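Local structure of Cap5O (3OJL) at residues I126-I131 and C160-L165; L14-L19 and I88-T93; R101-S106 and T130-T135. The protein probably oxidises UDP-sugars with NAD+ as a UDP-glucose/GDP-mannose-type dehydrogenase in capsular polysaccharide synthesis. One frame throughout, in Å; residues are numbered along the deposited sequence.

Interaction 1. Residues I126-I131 and C160-L165. With NAD (nicotinamide-adenine-dinucleotide), chain C.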
loop_
_atom_site.group_PDB
_atom_site.type_symbol
_atom_site.label_atom_id
_atom_site.label_comp_id
_atom_site.label_asym_id
_atom_site.label_seq_id
_atom_site.Cartn_x
_atom_site.Cartn_y
_atom_site.Cartn_z
ATOM N N ILE A 126 -5.907 31.196 -6.152
ATOM C CA ILE A 126 -5.245 29.987 -5.647
ATOM C C ILE A 126 -5.970 29.433 -4.425
ATOM O O ILE A 126 -6.171 30.158 -3.452
ATOM C CB ILE A 126 -3.735 30.207 -5.362
ATOM C CG1 ILE A 126 -2.982 30.709 -6.637
ATOM C CG2 ILE A 126 -3.113 28.904 -4.820
ATOM C CD1 ILE A 126 -1.663 31.282 -6.445
ATOM N N VAL A 127 -6.364 28.149 -4.474
ATOM C CA VAL A 127 -7.008 27.466 -3.343
ATOM C C VAL A 127 -5.952 26.544 -2.729
ATOM O O VAL A 127 -5.519 25.581 -3.369
ATOM C CB VAL A 127 -8.353 26.771 -3.712
ATOM C CG1 VAL A 127 -8.855 25.867 -2.592
ATOM C CG2 VAL A 127 -9.408 27.814 -4.064
ATOM N N GLU A 128 -5.441 26.948 -1.552
ATOM C CA GLU A 128 -4.391 26.255 -0.793
ATOM C C GLU A 128 -4.987 25.282 0.204
ATOM O O GLU A 128 -4.293 24.393 0.697
ATOM C CB GLU A 128 -3.487 27.255 -0.056
ATOM C CG GLU A 128 -2.407 27.865 -0.934
ATOM C CD GLU A 128 -1.310 28.606 -0.191
ATOM O OE1 GLU A 128 -1.564 29.072 0.945
ATOM O OE2 GLU A 128 -0.201 28.740 -0.758
ATOM N N SER A 129 -6.264 25.457 0.506
ATOM C CA SER A 129 -7.035 24.612 1.409
ATOM C C SER A 129 -7.210 23.223 0.791
ATOM O O SER A 129 -7.201 23.077 -0.432
ATOM C CB SER A 129 -8.409 25.224 1.645
ATOM O OG SER A 129 -8.323 26.578 2.048
ATOM N N THR A 130 -7.375 22.200 1.636
ATOM C CA THR A 130 -7.584 20.828 1.178
ATOM C C THR A 130 -9.012 20.715 0.661
ATOM O O THR A 130 -9.952 21.063 1.368
ATOM C CB THR A 130 -7.217 19.854 2.284
ATOM O OG1 THR A 130 -5.930 20.217 2.792
ATOM C CG2 THR A 130 -7.159 18.442 1.799
ATOM N N ILE A 131 -9.185 20.327 -0.594
ATOM C CA ILE A 131 -10.537 20.246 -1.149
ATOM C C ILE A 131 -10.813 18.862 -1.748
ATOM O O ILE A 131 -9.879 18.183 -2.192
ATOM C CB ILE A 131 -10.819 21.411 -2.135
ATOM C CG1 ILE A 131 -9.804 21.427 -3.296
ATOM C CG2 ILE A 131 -10.884 22.749 -1.397
ATOM C CD1 ILE A 131 -9.952 22.517 -4.282
ATOM N N CYS A 160 -3.367 24.597 -5.257
ATOM C CA CYS A 160 -1.991 24.314 -4.876
ATOM C C CYS A 160 -2.073 23.891 -3.424
ATOM O O CYS A 160 -2.133 24.753 -2.549
ATOM C CB CYS A 160 -1.079 25.523 -5.073
ATOM S SG CYS A 160 0.641 25.205 -4.606
ATOM N N PRO A 161 -2.227 22.587 -3.135
ATOM C CA PRO A 161 -2.410 22.185 -1.736
ATOM C C PRO A 161 -1.149 22.370 -0.903
ATOM O O PRO A 161 -0.097 21.803 -1.215
ATOM C CB PRO A 161 -2.915 20.749 -1.835
ATOM C CG PRO A 161 -2.395 20.255 -3.122
ATOM C CD PRO A 161 -2.236 21.422 -4.042
ATOM N N GLU A 162 -1.246 23.299 0.076
ATOM C CA GLU A 162 -0.149 23.665 0.970
ATOM C C GLU A 162 -0.281 22.889 2.265
ATOM O O GLU A 162 -1.342 22.895 2.900
ATOM C CB GLU A 162 -0.111 25.184 1.234
ATOM C CG GLU A 162 1.286 25.737 1.490
ATOM C CD GLU A 162 1.890 26.593 0.386
ATOM O OE1 GLU A 162 2.190 27.784 0.644
ATOM O OE2 GLU A 162 2.076 26.070 -0.739
ATOM N N ARG A 163 0.796 22.198 2.632
ATOM C CA ARG A 163 0.912 21.384 3.837
ATOM C C ARG A 163 2.252 21.775 4.502
ATOM O O ARG A 163 3.252 21.934 3.798
ATOM C CB ARG A 163 0.885 19.887 3.434
ATOM C CG ARG A 163 0.831 18.880 4.584
ATOM C CD ARG A 163 1.555 17.584 4.213
ATOM N NE ARG A 163 0.744 16.677 3.389
ATOM C CZ ARG A 163 1.200 15.561 2.822
ATOM N NH1 ARG A 163 2.472 15.210 2.958
ATOM N NH2 ARG A 163 0.387 14.795 2.104
ATOM N N VAL A 164 2.265 21.985 5.831
ATOM C CA VAL A 164 3.492 22.348 6.558
ATOM C C VAL A 164 3.611 21.714 7.948
ATOM O O VAL A 164 2.629 21.617 8.678
ATOM C CB VAL A 164 3.826 23.870 6.604
ATOM C CG1 VAL A 164 4.496 24.362 5.322
ATOM C CG2 VAL A 164 2.610 24.713 6.976
ATOM N N LEU A 165 4.836 21.318 8.309
ATOM C CA LEU A 165 5.189 20.770 9.611
ATOM C C LEU A 165 5.724 21.944 10.456
ATOM O O LEU A 165 6.660 22.606 10.007
ATOM C CB LEU A 165 6.256 19.659 9.419
ATOM C CG LEU A 165 7.232 19.338 10.565
ATOM C CD1 LEU A 165 6.731 18.176 11.410
ATOM C CD2 LEU A 165 8.606 19.018 10.011
HETATM P PA NAD C . -6.249 27.834 10.971
HETATM O O1A NAD C . -7.405 27.580 11.867
HETATM O O2A NAD C . -4.978 27.904 11.738
HETATM O O5B NAD C . -6.511 29.215 10.187
HETATM C C5B NAD C . -7.635 29.471 9.382
HETATM C C4B NAD C . -7.825 30.981 9.384
HETATM O O4B NAD C . -8.777 31.341 8.415
HETATM C C3B NAD C . -8.355 31.471 10.731
HETATM O O3B NAD C . -7.556 32.555 11.170
HETATM C C2B NAD C . -9.775 31.928 10.428
HETATM O O2B NAD C . -10.177 32.983 11.275
HETATM C C1B NAD C . -9.654 32.308 8.957
HETATM N N9A NAD C . -10.916 32.220 8.209
HETATM C C8A NAD C . -11.802 31.190 8.217
HETATM N N7A NAD C . -12.785 31.474 7.334
HETATM C C5A NAD C . -12.528 32.644 6.729
HETATM C C6A NAD C . -13.200 33.368 5.737
HETATM N N6A NAD C . -14.280 32.876 5.129
HETATM N N1A NAD C . -12.672 34.581 5.321
HETATM C C2A NAD C . -11.474 35.028 5.872
HETATM N N3A NAD C . -10.812 34.297 6.846
HETATM C C4A NAD C . -11.335 33.117 7.264
HETATM O O3 NAD C . -6.185 26.747 9.792
HETATM P PN NAD C . -4.814 26.360 9.033
HETATM O O1N NAD C . -3.968 25.580 9.980
HETATM O O2N NAD C . -4.267 27.563 8.362
HETATM O O5D NAD C . -5.287 25.310 7.901
HETATM C C5D NAD C . -6.166 25.665 6.863
HETATM C C4D NAD C . -6.384 24.489 5.920
HETATM O O4D NAD C . -5.221 24.194 5.176
HETATM C C3D NAD C . -6.748 23.167 6.589
HETATM O O3D NAD C . -8.100 23.062 7.003
HETATM C C2D NAD C . -6.419 22.192 5.479
HETATM O O2D NAD C . -7.377 22.315 4.453
HETATM C C1D NAD C . -5.136 22.791 4.940
HETATM N N1N NAD C . -3.983 22.159 5.630
HETATM C C2N NAD C . -3.391 22.766 6.710
HETATM C C3N NAD C . -2.306 22.176 7.363
HETATM C C7N NAD C . -1.810 22.791 8.639
HETATM O O7N NAD C . -0.516 23.351 8.655
HETATM N N7N NAD C . -2.607 22.807 9.716
HETATM C C4N NAD C . -1.811 20.950 6.913
HETATM C C5N NAD C . -2.417 20.332 5.814
HETATM C C6N NAD C . -3.511 20.941 5.189
#
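Glu128 and Glu162 lie alongside each other, pointing the same way, carboxylate planes 50° apart; Glu128 OE2 and Glu162 OE1 are neighbours but, both acceptors, not hydrogen-bonded. At their bases the backbones are joined by two hydrogen bonds: Cys160 N gives to Val127 O at 3.0 Å, and Glu162 N to Glu128 O at 3.3 Å, the latter in the carbonyl plane and on a lone pair. Between these bonds the CA-H of Glu128 points at Cys160 O (3.2 Å), and at the strand end Ile126 CG2 packs on Cys160 CB at 4.0 Å. The rungs carry the parallel pairing of strands 124-127 and 156-159 of the Rossmann-type sheet past the strand ends, into the loops where such domains hold their dinucleotide. There Thr130 N donates an almost straight bond to O2D of the nicotinamide ribose (2.8 Å, 167° at the hydrogen), and its hydroxyl adds a weak one to the same oxygen. Along 160-165, the poorly ordered Arg163 lies with CG near NAD C5N, while Val164 CG2 approaches the carboxamide oxygen O7N at 3.8 Å. Further out, each glutamate has its own partner: the extended chain of Glu128 brings OE2 to the hydroxyl of Tyr195, whereas the bend at CB-CG in Glu162 (chi2 108°) accompanies a salt bridge from OE2 to Arg178. His159 ND1 is hydrogen-bonded to Val127 O.

Interaction 2. Residues L14-L19 and I88-T93. With NAD (nicotinamide-adenine-dinucleotide), chain C.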
loop_
_atom_site.group_PDB
_atom_site.type_symbol
_atom_site.label_atom_id
_atom_site.label_comp_id
_atom_site.label_asym_id
_atom_site.label_seq_id
_atom_site.Cartn_x
_atom_site.Cartn_y
_atom_site.Cartn_z
ATOM N N LEU A 14 -0.855 41.066 -3.799
ATOM C CA LEU A 14 -1.399 39.763 -3.393
ATOM C C LEU A 14 -2.278 39.889 -2.137
ATOM O O LEU A 14 -2.005 40.717 -1.267
ATOM C CB LEU A 14 -0.219 38.771 -3.152
ATOM C CG LEU A 14 -0.531 37.289 -2.909
ATOM C CD1 LEU A 14 0.423 36.413 -3.663
ATOM C CD2 LEU A 14 -0.451 36.942 -1.449
ATOM N N THR A 15 -3.323 39.051 -2.060
ATOM C CA THR A 15 -4.257 38.920 -0.939
ATOM C C THR A 15 -4.174 37.453 -0.490
ATOM O O THR A 15 -3.908 36.576 -1.323
ATOM C CB THR A 15 -5.695 39.344 -1.356
ATOM O OG1 THR A 15 -5.670 40.685 -1.842
ATOM C CG2 THR A 15 -6.699 39.283 -0.209
ATOM N N VAL A 16 -4.299 37.210 0.838
ATOM C CA VAL A 16 -4.340 35.881 1.468
ATOM C C VAL A 16 -5.561 35.907 2.369
ATOM O O VAL A 16 -5.641 36.745 3.268
ATOM C CB VAL A 16 -3.058 35.435 2.248
ATOM C CG1 VAL A 16 -3.240 34.067 2.879
ATOM C CG2 VAL A 16 -1.825 35.429 1.360
ATOM N N VAL A 17 -6.521 35.001 2.111
ATOM C CA VAL A 17 -7.749 34.882 2.886
ATOM C C VAL A 17 -7.573 33.705 3.827
ATOM O O VAL A 17 -7.327 32.597 3.376
ATOM C CB VAL A 17 -8.991 34.765 1.964
ATOM C CG1 VAL A 17 -10.262 34.701 2.788
ATOM C CG2 VAL A 17 -9.064 35.936 0.977
ATOM N N GLY A 18 -7.678 33.935 5.127
ATOM C CA GLY A 18 -7.409 32.901 6.127
ATOM C C GLY A 18 -5.947 33.022 6.530
ATOM O O GLY A 18 -5.053 32.749 5.733
ATOM N N LEU A 19 -5.700 33.559 7.726
ATOM C CA LEU A 19 -4.358 33.827 8.236
ATOM C C LEU A 19 -3.991 32.980 9.454
ATOM O O LEU A 19 -3.541 33.521 10.467
ATOM C CB LEU A 19 -4.209 35.321 8.549
ATOM C CG LEU A 19 -4.307 36.298 7.398
ATOM C CD1 LEU A 19 -4.467 37.691 7.930
ATOM C CD2 LEU A 19 -3.090 36.229 6.483
ATOM N N ILE A 88 -5.210 34.224 -2.672
ATOM C CA ILE A 88 -4.896 32.908 -2.098
ATOM C C ILE A 88 -5.873 32.566 -0.962
ATOM O O ILE A 88 -5.944 33.295 0.025
ATOM C CB ILE A 88 -3.403 32.831 -1.657
ATOM C CG1 ILE A 88 -2.446 32.960 -2.870
ATOM C CG2 ILE A 88 -3.135 31.555 -0.859
ATOM C CD1 ILE A 88 -0.987 33.040 -2.562
ATOM N N ILE A 89 -6.641 31.471 -1.116
ATOM C CA ILE A 89 -7.601 31.002 -0.107
ATOM C C ILE A 89 -6.899 29.926 0.741
ATOM O O ILE A 89 -6.469 28.896 0.217
ATOM C CB ILE A 89 -8.957 30.539 -0.725
ATOM C CG1 ILE A 89 -9.649 31.719 -1.454
ATOM C CG2 ILE A 89 -9.887 29.923 0.339
ATOM C CD1 ILE A 89 -10.681 31.356 -2.541
ATOM N N ALA A 90 -6.703 30.225 2.037
ATOM C CA ALA A 90 -6.014 29.366 3.007
ATOM C C ALA A 90 -6.831 29.261 4.276
ATOM O O ALA A 90 -6.309 29.349 5.389
ATOM C CB ALA A 90 -4.622 29.910 3.297
ATOM N N VAL A 91 -8.128 29.019 4.088
ATOM C CA VAL A 91 -9.116 28.901 5.153
ATOM C C VAL A 91 -9.266 27.413 5.531
ATOM O O VAL A 91 -8.853 26.558 4.738
ATOM C CB VAL A 91 -10.454 29.633 4.807
ATOM C CG1 VAL A 91 -10.203 31.090 4.438
ATOM C CG2 VAL A 91 -11.201 28.938 3.683
ATOM N N PRO A 92 -9.806 27.055 6.717
ATOM C CA PRO A 92 -9.879 25.637 7.061
ATOM C C PRO A 92 -10.929 24.867 6.287
ATOM O O PRO A 92 -11.911 25.439 5.778
ATOM C CB PRO A 92 -10.201 25.638 8.555
ATOM C CG PRO A 92 -10.112 27.035 9.000
ATOM C CD PRO A 92 -10.355 27.880 7.807
ATOM N N THR A 93 -10.693 23.551 6.179
ATOM C CA THR A 93 -11.621 22.631 5.533
ATOM C C THR A 93 -11.975 21.529 6.519
ATOM O O THR A 93 -11.297 20.507 6.594
ATOM C CB THR A 93 -11.137 22.144 4.176
ATOM O OG1 THR A 93 -9.874 21.506 4.327
ATOM C CG2 THR A 93 -11.059 23.253 3.164
HETATM P PA NAD C . -6.249 27.834 10.971
HETATM O O1A NAD C . -7.405 27.580 11.867
HETATM O O2A NAD C . -4.978 27.904 11.738
HETATM O O5B NAD C . -6.511 29.215 10.187
HETATM C C5B NAD C . -7.635 29.471 9.382
HETATM C C4B NAD C . -7.825 30.981 9.384
HETATM O O4B NAD C . -8.777 31.341 8.415
HETATM C C3B NAD C . -8.355 31.471 10.731
HETATM O O3B NAD C . -7.556 32.555 11.170
HETATM C C2B NAD C . -9.775 31.928 10.428
HETATM O O2B NAD C . -10.177 32.983 11.275
HETATM C C1B NAD C . -9.654 32.308 8.957
HETATM N N9A NAD C . -10.916 32.220 8.209
HETATM C C8A NAD C . -11.802 31.190 8.217
HETATM N N7A NAD C . -12.785 31.474 7.334
HETATM C C5A NAD C . -12.528 32.644 6.729
HETATM C C6A NAD C . -13.200 33.368 5.737
HETATM N N6A NAD C . -14.280 32.876 5.129
HETATM N N1A NAD C . -12.672 34.581 5.321
HETATM C C2A NAD C . -11.474 35.028 5.872
HETATM N N3A NAD C . -10.812 34.297 6.846
HETATM C C4A NAD C . -11.335 33.117 7.264
HETATM O O3 NAD C . -6.185 26.747 9.792
HETATM P PN NAD C . -4.814 26.360 9.033
HETATM O O1N NAD C . -3.968 25.580 9.980
HETATM O O2N NAD C . -4.267 27.563 8.362
HETATM O O5D NAD C . -5.287 25.310 7.901
HETATM C C5D NAD C . -6.166 25.665 6.863
HETATM C C4D NAD C . -6.384 24.489 5.920
HETATM O O4D NAD C . -5.221 24.194 5.176
HETATM C C3D NAD C . -6.748 23.167 6.589
HETATM O O3D NAD C . -8.100 23.062 7.003
HETATM C C2D NAD C . -6.419 22.192 5.479
HETATM O O2D NAD C . -7.377 22.315 4.453
HETATM C C1D NAD C . -5.136 22.791 4.940
HETATM N N1N NAD C . -3.983 22.159 5.630
HETATM C C2N NAD C . -3.391 22.766 6.710
HETATM C C3N NAD C . -2.306 22.176 7.363
HETATM C C7N NAD C . -1.810 22.791 8.639
HETATM O O7N NAD C . -0.516 23.351 8.655
HETATM N N7N NAD C . -2.607 22.807 9.716
HETATM C C4N NAD C . -1.811 20.950 6.913
HETATM C C5N NAD C . -2.417 20.332 5.814
HETATM C C6N NAD C . -3.511 20.941 5.189
#
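The touching parts of 14-19 and 88-93 run parallel, 6° apart, with Val16 beside Ile88 and Val17 beside Ile89. Ile88 uses both its backbone groups: its N gives to Thr15 O at 3.0 Å, and its O receives Val17 N at 2.8 Å. A third bond, Ala90 N to Val17 O (2.8 Å), extends the ladder just beyond the strand end. On the face carrying Val16 and Ile88, Leu14 reaches across with its chain end, the two side chains crossing at a slant and CD1 meeting CD1 of Ile88 at 3.8 Å; helix 23-32 covers this side through Phe30 and Ser27. The other face, with Val17 and Ile89, is packed by Ala111 of helix 106-115. Such a pair is the hallmark of the Rossmann fold: strands 13-17 and 86-89 are neighbours at the middle of the sheet although far apart in sequence, and the chains part at their carboxyl ends to admit the dinucleotide. With CG1 anti to its backbone N (chi1 -178°), Val17 directs that methyl to Val91 CG1 (4.0 Å) and to the adenine near C2A, the two methyls lying over the same face of the base. Val91 CG1 lies 3.6 Å from adenine C5A. Gly18, first glycine of what appears to be the GxGxxG turn, has no side chain, which leaves room for Ala90 O and Val91 CG1 beside it; its CA lies by O4B of the adenosine ribose. Thr93 N donates to O3D of the nicotinamide ribose at 2.8 Å, while OG1 shares a hydrogen bond with the neighbouring O2D.

Interaction 3. Residues R101-S106 and T130-T135. With NAD (nicotinamide-adenine-dinucleotide), chain C.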
loop_
_atom_site.group_PDB
_atom_site.type_symbol
_atom_site.label_atom_id
_atom_site.label_comp_id
_atom_site.label_asym_id
_atom_site.label_seq_id
_atom_site.Cartn_x
_atom_site.Cartn_y
_atom_site.Cartn_z
ATOM N N ARG A 101 -18.278 11.765 6.421
ATOM C CA ARG A 101 -17.272 12.761 6.848
ATOM C C ARG A 101 -16.756 13.618 5.661
ATOM O O ARG A 101 -15.555 13.879 5.522
ATOM C CB ARG A 101 -16.130 12.111 7.665
ATOM C CG ARG A 101 -16.470 11.804 9.108
ATOM C CD ARG A 101 -15.311 12.225 9.974
ATOM N NE ARG A 101 -14.953 11.226 10.986
ATOM C CZ ARG A 101 -13.764 11.153 11.583
ATOM N NH1 ARG A 101 -12.788 11.990 11.244
ATOM N NH2 ARG A 101 -13.528 10.216 12.494
ATOM N N SER A 102 -17.700 14.029 4.803
ATOM C CA SER A 102 -17.491 14.847 3.616
ATOM C C SER A 102 -16.626 16.096 3.853
ATOM O O SER A 102 -16.606 16.648 4.964
ATOM C CB SER A 102 -18.841 15.237 3.005
ATOM O OG SER A 102 -19.313 16.528 3.361
ATOM N N CYS A 103 -15.929 16.550 2.802
ATOM C CA CYS A 103 -15.153 17.768 2.889
ATOM C C CYS A 103 -16.092 18.953 3.083
ATOM O O CYS A 103 -17.052 19.123 2.314
ATOM C CB CYS A 103 -14.300 17.957 1.642
ATOM S SG CYS A 103 -13.477 19.573 1.554
ATOM N N ASP A 104 -15.822 19.779 4.088
ATOM C CA ASP A 104 -16.672 20.941 4.207
ATOM C C ASP A 104 -15.985 22.069 3.465
ATOM O O ASP A 104 -14.989 22.597 3.947
ATOM C CB ASP A 104 -16.981 21.300 5.655
ATOM C CG ASP A 104 -17.965 22.448 5.763
ATOM O OD1 ASP A 104 -17.718 23.361 6.566
ATOM O OD2 ASP A 104 -18.965 22.450 5.004
ATOM N N ILE A 105 -16.473 22.375 2.251
ATOM C CA ILE A 105 -15.894 23.408 1.395
ATOM C C ILE A 105 -16.564 24.751 1.664
ATOM O O ILE A 105 -16.242 25.755 1.018
ATOM C CB ILE A 105 -15.834 23.027 -0.133
ATOM C CG1 ILE A 105 -17.232 22.759 -0.724
ATOM C CG2 ILE A 105 -14.843 21.879 -0.436
ATOM C CD1 ILE A 105 -17.346 23.027 -2.182
ATOM N N SER A 106 -17.474 24.770 2.662
ATOM C CA SER A 106 -18.248 25.929 3.106
ATOM C C SER A 106 -17.408 27.171 3.415
ATOM O O SER A 106 -17.897 28.288 3.227
ATOM C CB SER A 106 -19.083 25.562 4.324
ATOM O OG SER A 106 -18.912 26.493 5.379
ATOM N N THR A 130 -7.375 22.200 1.636
ATOM C CA THR A 130 -7.584 20.828 1.178
ATOM C C THR A 130 -9.012 20.715 0.661
ATOM O O THR A 130 -9.952 21.063 1.368
ATOM C CB THR A 130 -7.217 19.854 2.284
ATOM O OG1 THR A 130 -5.930 20.217 2.792
ATOM C CG2 THR A 130 -7.159 18.442 1.799
ATOM N N ILE A 131 -9.185 20.327 -0.594
ATOM C CA ILE A 131 -10.537 20.246 -1.149
ATOM C C ILE A 131 -10.813 18.862 -1.748
ATOM O O ILE A 131 -9.879 18.183 -2.192
ATOM C CB ILE A 131 -10.819 21.411 -2.135
ATOM C CG1 ILE A 131 -9.804 21.427 -3.296
ATOM C CG2 ILE A 131 -10.884 22.749 -1.397
ATOM C CD1 ILE A 131 -9.952 22.517 -4.282
ATOM N N ALA A 132 -12.104 18.456 -1.771
ATOM C CA ALA A 132 -12.568 17.182 -2.325
ATOM C C ALA A 132 -12.351 17.177 -3.831
ATOM O O ALA A 132 -12.392 18.257 -4.424
ATOM C CB ALA A 132 -14.050 17.014 -2.030
ATOM N N PRO A 133 -12.145 16.010 -4.494
ATOM C CA PRO A 133 -11.970 16.018 -5.961
ATOM C C PRO A 133 -13.124 16.679 -6.705
ATOM O O PRO A 133 -14.272 16.596 -6.279
ATOM C CB PRO A 133 -11.870 14.529 -6.315
ATOM C CG PRO A 133 -11.495 13.868 -5.081
ATOM C CD PRO A 133 -12.062 14.635 -3.961
ATOM N N LYS A 134 -12.812 17.364 -7.791
ATOM C CA LYS A 134 -13.766 18.088 -8.640
ATOM C C LYS A 134 -14.362 19.342 -7.996
ATOM O O LYS A 134 -15.309 19.888 -8.549
ATOM C CB LYS A 134 -14.838 17.171 -9.281
ATOM C CG LYS A 134 -14.268 16.077 -10.227
ATOM C CD LYS A 134 -14.037 16.523 -11.694
ATOM C CE LYS A 134 -15.294 16.797 -12.511
ATOM N NZ LYS A 134 -16.309 15.706 -12.434
ATOM N N THR A 135 -13.760 19.860 -6.890
ATOM C CA THR A 135 -14.201 21.112 -6.264
ATOM C C THR A 135 -13.953 22.301 -7.214
ATOM O O THR A 135 -14.883 23.060 -7.513
ATOM C CB THR A 135 -13.554 21.334 -4.877
ATOM O OG1 THR A 135 -14.047 20.356 -3.944
ATOM C CG2 THR A 135 -13.813 22.757 -4.324
HETATM P PA NAD C . -6.249 27.834 10.971
HETATM O O1A NAD C . -7.405 27.580 11.867
HETATM O O2A NAD C . -4.978 27.904 11.738
HETATM O O5B NAD C . -6.511 29.215 10.187
HETATM C C5B NAD C . -7.635 29.471 9.382
HETATM C C4B NAD C . -7.825 30.981 9.384
HETATM O O4B NAD C . -8.777 31.341 8.415
HETATM C C3B NAD C . -8.355 31.471 10.731
HETATM O O3B NAD C . -7.556 32.555 11.170
HETATM C C2B NAD C . -9.775 31.928 10.428
HETATM O O2B NAD C . -10.177 32.983 11.275
HETATM C C1B NAD C . -9.654 32.308 8.957
HETATM N N9A NAD C . -10.916 32.220 8.209
HETATM C C8A NAD C . -11.802 31.190 8.217
HETATM N N7A NAD C . -12.785 31.474 7.334
HETATM C C5A NAD C . -12.528 32.644 6.729
HETATM C C6A NAD C . -13.200 33.368 5.737
HETATM N N6A NAD C . -14.280 32.876 5.129
HETATM N N1A NAD C . -12.672 34.581 5.321
HETATM C C2A NAD C . -11.474 35.028 5.872
HETATM N N3A NAD C . -10.812 34.297 6.846
HETATM C C4A NAD C . -11.335 33.117 7.264
HETATM O O3 NAD C . -6.185 26.747 9.792
HETATM P PN NAD C . -4.814 26.360 9.033
HETATM O O1N NAD C . -3.968 25.580 9.980
HETATM O O2N NAD C . -4.267 27.563 8.362
HETATM O O5D NAD C . -5.287 25.310 7.901
HETATM C C5D NAD C . -6.166 25.665 6.863
HETATM C C4D NAD C . -6.384 24.489 5.920
HETATM O O4D NAD C . -5.221 24.194 5.176
HETATM C C3D NAD C . -6.748 23.167 6.589
HETATM O O3D NAD C . -8.100 23.062 7.003
HETATM C C2D NAD C . -6.419 22.192 5.479
HETATM O O2D NAD C . -7.377 22.315 4.453
HETATM C C1D NAD C . -5.136 22.791 4.940
HETATM N N1N NAD C . -3.983 22.159 5.630
HETATM C C2N NAD C . -3.391 22.766 6.710
HETATM C C3N NAD C . -2.306 22.176 7.363
HETATM C C7N NAD C . -1.810 22.791 8.639
HETATM O O7N NAD C . -0.516 23.351 8.655
HETATM N N7N NAD C . -2.607 22.807 9.716
HETATM C C4N NAD C . -1.811 20.950 6.913
HETATM C C5N NAD C . -2.417 20.332 5.814
HETATM C C6N NAD C . -3.511 20.941 5.189
#
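Two loops of the NAD-binding domain, each leading into a helix, meet where Cys103, which is seen disulfide-bonded to Cys269 in this protein, lies against Thr130, Ile131 and Ala132. The sulfur is set down beside the backbone of the second loop: a chi1 of 172° swings SG away from the backbone N, and it stands 3.8 Å from Thr130 O and also 3.8 Å from Ala132 N, both van der Waals approaches. Behind it the CB of Cys103 touches the methyl CB of Ala132 at 3.8 Å. Two residues on, Ile105 takes up the packing with its CG2 branch, which meets Ile131 CG2 at 4.2 Å and Thr135 OG1 at 3.9 Å. Ile105 and Thr135 approach tip to tip, CD1 of the isoleucine also reaching Thr135 CG2. In the fold, these are the junctions that follow strands 86-89 and 124-127 of the Rossmann-type sheet, so the contact ties the start of helix 106-115 to that of helix 135-145. The second junction is a type II beta turn from Ala132 to Thr135, with Lys134 as the N-cap of helix 135-145. Ala132 O is gripped twice by Thr135, by its N at 3.2 Å and by its OG1 at 2.7 Å, both arriving from the same face of the carbonyl plane. The bonds hold the hydroxyl, and both OG1 and CG2 of Thr135 border Ile105. Phe139, from the same helix, also packs on Ile105. Farther out, helix 274-278 lays Phe276 on Cys103 and Thr130, and Lys134 NZ hydrogen-bonds Leu239 O of the second subunit.

Overall arrangement
All three contacts touch one NAD and lie in the same Rossmann-type domain. Interactions 1 and 2, with centres about 10 Å apart, are joined edge to edge: strands 86-89 and 124-127 are neighbours in the sheet, with Ile126 O 2.7 Å from Ile89 N, and Ser129 OG reaches Val91 O at 2.7 Å. Interaction 3 shares Thr130 and Ile131 with interaction 1. Thr93 OG1 lies 3.0 Å from Thr130 O and is hydrogen-bonded to it, bringing interaction 2 to both. Together Thr93 and Thr130 hold the nicotinamide ribose, while 14-19, with Val91 and Pro92, borders the adenosine end; Asp41, Tyr21 and Ile22 supply further bonds to the cofactor.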